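Local coordinates for protein putative Acetyltransferase (Pyrococcus horikoshii, PDB 3DDD) that binds coenzyme A and, as a GNAT-family member, probably transfers acyl groups other than amino-acyl ones, at residues 216-221 with 278-283. Residues are numbered along the deposited sequence; the frame is centred on the assembly and turned at random.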
loop_
_atom_site.group_PDB
_atom_site.type_symbol
_atom_site.label_atom_id
_atom_site.label_comp_id
_atom_site.label_asym_id
_atom_site.label_seq_id
_atom_site.Cartn_x
_atom_site.Cartn_y
_atom_site.Cartn_z
ATOM N N LEU A 216 -8.714 7.842 -2.756
ATOM C CA LEU A 216 -9.849 8.742 -2.873
ATOM C C LEU A 216 -9.408 10.098 -2.346
ATOM O O LEU A 216 -9.060 10.235 -1.158
ATOM C CB LEU A 216 -11.058 8.201 -2.094
ATOM C CG LEU A 216 -12.322 9.080 -2.122
ATOM C CD1 LEU A 216 -12.838 9.216 -3.564
ATOM C CD2 LEU A 216 -13.381 8.544 -1.172
ATOM N N VAL A 217 -9.362 11.077 -3.257
ATOM C CA VAL A 217 -8.949 12.456 -2.989
ATOM C C VAL A 217 -10.048 13.416 -3.478
ATOM O O VAL A 217 -10.553 13.253 -4.594
ATOM C CB VAL A 217 -7.599 12.791 -3.669
ATOM C CG1 VAL A 217 -7.143 14.240 -3.348
ATOM C CG2 VAL A 217 -6.537 11.791 -3.214
ATOM N N ALA A 218 -10.458 14.350 -2.621
ATOM C CA ALA A 218 -11.529 15.317 -2.954
ATOM C C ALA A 218 -11.354 16.636 -2.227
ATOM O O ALA A 218 -11.039 16.649 -1.039
ATOM C CB ALA A 218 -12.906 14.755 -2.622
ATOM N N ASP A 219 -11.599 17.738 -2.939
ATOM C CA ASP A 219 -11.573 19.092 -2.354
ATOM C C ASP A 219 -12.698 19.352 -1.359
ATOM O O ASP A 219 -12.598 20.307 -0.584
ATOM C CB ASP A 219 -11.675 20.180 -3.447
ATOM C CG ASP A 219 -10.318 20.557 -4.066
ATOM O OD1 ASP A 219 -9.246 20.371 -3.428
ATOM O OD2 ASP A 219 -10.335 21.078 -5.214
ATOM N N SER A 220 -13.782 18.570 -1.409
ATOM C CA SER A 220 -14.849 18.669 -0.396
ATOM C C SER A 220 -15.479 17.334 -0.052
ATOM O O SER A 220 -15.435 16.399 -0.838
ATOM C CB SER A 220 -15.957 19.637 -0.835
ATOM O OG SER A 220 -16.623 19.179 -1.987
ATOM N N PRO A 221 -16.074 17.237 1.139
ATOM C CA PRO A 221 -16.807 16.024 1.468
ATOM C C PRO A 221 -17.919 15.687 0.501
ATOM O O PRO A 221 -18.166 14.502 0.268
ATOM C CB PRO A 221 -17.378 16.326 2.851
ATOM C CG PRO A 221 -16.399 17.328 3.437
ATOM C CD PRO A 221 -16.052 18.193 2.265
ATOM N N ILE A 278 -7.870 16.477 2.441
ATOM C CA ILE A 278 -8.479 16.092 1.149
ATOM C C ILE A 278 -8.277 14.627 0.769
ATOM O O ILE A 278 -8.712 14.189 -0.304
ATOM C CB ILE A 278 -8.056 17.022 -0.037
ATOM C CG1 ILE A 278 -6.560 16.929 -0.381
ATOM C CG2 ILE A 278 -8.497 18.471 0.252
ATOM C CD1 ILE A 278 -6.246 17.541 -1.757
ATOM N N TYR A 279 -7.596 13.890 1.648
ATOM C CA TYR A 279 -7.107 12.556 1.370
ATOM C C TYR A 279 -7.980 11.613 2.164
ATOM O O TYR A 279 -7.829 11.528 3.394
ATOM C CB TYR A 279 -5.649 12.428 1.813
ATOM C CG TYR A 279 -4.905 11.172 1.364
ATOM C CD1 TYR A 279 -5.350 10.385 0.301
ATOM C CD2 TYR A 279 -3.708 10.837 1.941
ATOM C CE1 TYR A 279 -4.609 9.280 -0.129
ATOM C CE2 TYR A 279 -2.966 9.737 1.522
ATOM C CZ TYR A 279 -3.416 8.966 0.491
ATOM O OH TYR A 279 -2.678 7.870 0.093
ATOM N N TYR A 280 -8.905 10.942 1.463
ATOM C CA TYR A 280 -9.986 10.172 2.091
ATOM C C TYR A 280 -9.698 8.690 2.142
ATOM O O TYR A 280 -10.137 8.035 3.050
ATOM C CB TYR A 280 -11.319 10.378 1.360
ATOM C CG TYR A 280 -11.944 11.706 1.634
ATOM C CD1 TYR A 280 -11.491 12.849 0.993
ATOM C CD2 TYR A 280 -12.954 11.835 2.561
ATOM C CE1 TYR A 280 -12.036 14.091 1.263
ATOM C CE2 TYR A 280 -13.507 13.089 2.846
ATOM C CZ TYR A 280 -13.048 14.202 2.185
ATOM O OH TYR A 280 -13.592 15.444 2.447
ATOM N N GLY A 281 -8.972 8.180 1.155
ATOM C CA GLY A 281 -8.688 6.769 1.039
ATOM C C GLY A 281 -7.283 6.602 0.503
ATOM O O GLY A 281 -6.950 7.100 -0.583
ATOM N N ILE A 282 -6.440 5.912 1.262
ATOM C CA ILE A 282 -5.079 5.698 0.819
ATOM C C ILE A 282 -5.103 4.697 -0.332
ATOM O O ILE A 282 -6.062 3.934 -0.507
ATOM C CB ILE A 282 -4.117 5.286 1.988
ATOM C CG1 ILE A 282 -4.314 3.847 2.442
ATOM C CG2 ILE A 282 -4.241 6.229 3.195
ATOM C CD1 ILE A 282 -3.173 3.379 3.358
ATOM N N LEU A 283 -4.038 4.686 -1.115
ATOM C CA LEU A 283 -3.922 3.743 -2.221
ATOM C C LEU A 283 -3.890 2.300 -1.710
ATOM O O LEU A 283 -4.713 1.502 -2.093
ATOM C CB LEU A 283 -2.693 4.079 -3.092
ATOM C CG LEU A 283 -2.704 3.404 -4.490
ATOM C CD1 LEU A 283 -1.947 4.231 -5.545
ATOM C CD2 LEU A 283 -2.125 2.014 -4.409
HETATM O O HOH W 1 -12.321 17.499 1.233
#
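With CG of Tyr280 anti to its carbonyl carbon (chi1 -75°) and Leu216 holding CG opposite its own N (chi1 179°), the tyrosine ring runs out along the neighbouring strand while CD2 of Leu216 crosses to Tyr280 CB at 3.7 Å. The setting is a classic beta bulge between antiparallel strands 212-218 and 279-281, and it illustrates how one extra residue redirects a side chain. Tyr280 and Gly281 both face Leu216, whose carbonyl oxygen accepts two bonds: Tyr280 N, at 2.7 Å, approaches nearly along the C=O axis, whereas Gly281 N comes in the carbonyl plane on a lone pair. The return bond from Leu216 N to Gly281 O completes the pair, and beyond the bulge Ala218 N donates to Ile278 O at 2.9 Å.

Val217 and Tyr279 share the sheet face opposite Leu216, where Val217 CG2 meets Tyr279 CD1, while Val217 CG1 touches Ile278 CD1 at 3.8 Å; helix 169-179 packs on this valine. Tyr279 OH is bonded to the terminal carboxylate of Gly288 and to Arg183. The Tyr280 ring instead lies among helices 221-233 and 246-252, with Ala218 O in plane at its edge, 3.6 Å from Tyr280 CE1, and Pro221 CG 3.5 Å from Tyr280 OH. Replacing Tyr280 with an alanine would probably open a gap between strand 212-218 and the two helices and leave the water without its phenol partner. These contacts join strand 279-281 to strand 212-218 and, through Tyr280, to the start of helix 221-233, within the second GNAT domain, away from the coenzyme A site. One water bridges the two segments, donating to Ala218 O at 2.7 Å and hydrogen-bonding Tyr280 OH at the same distance.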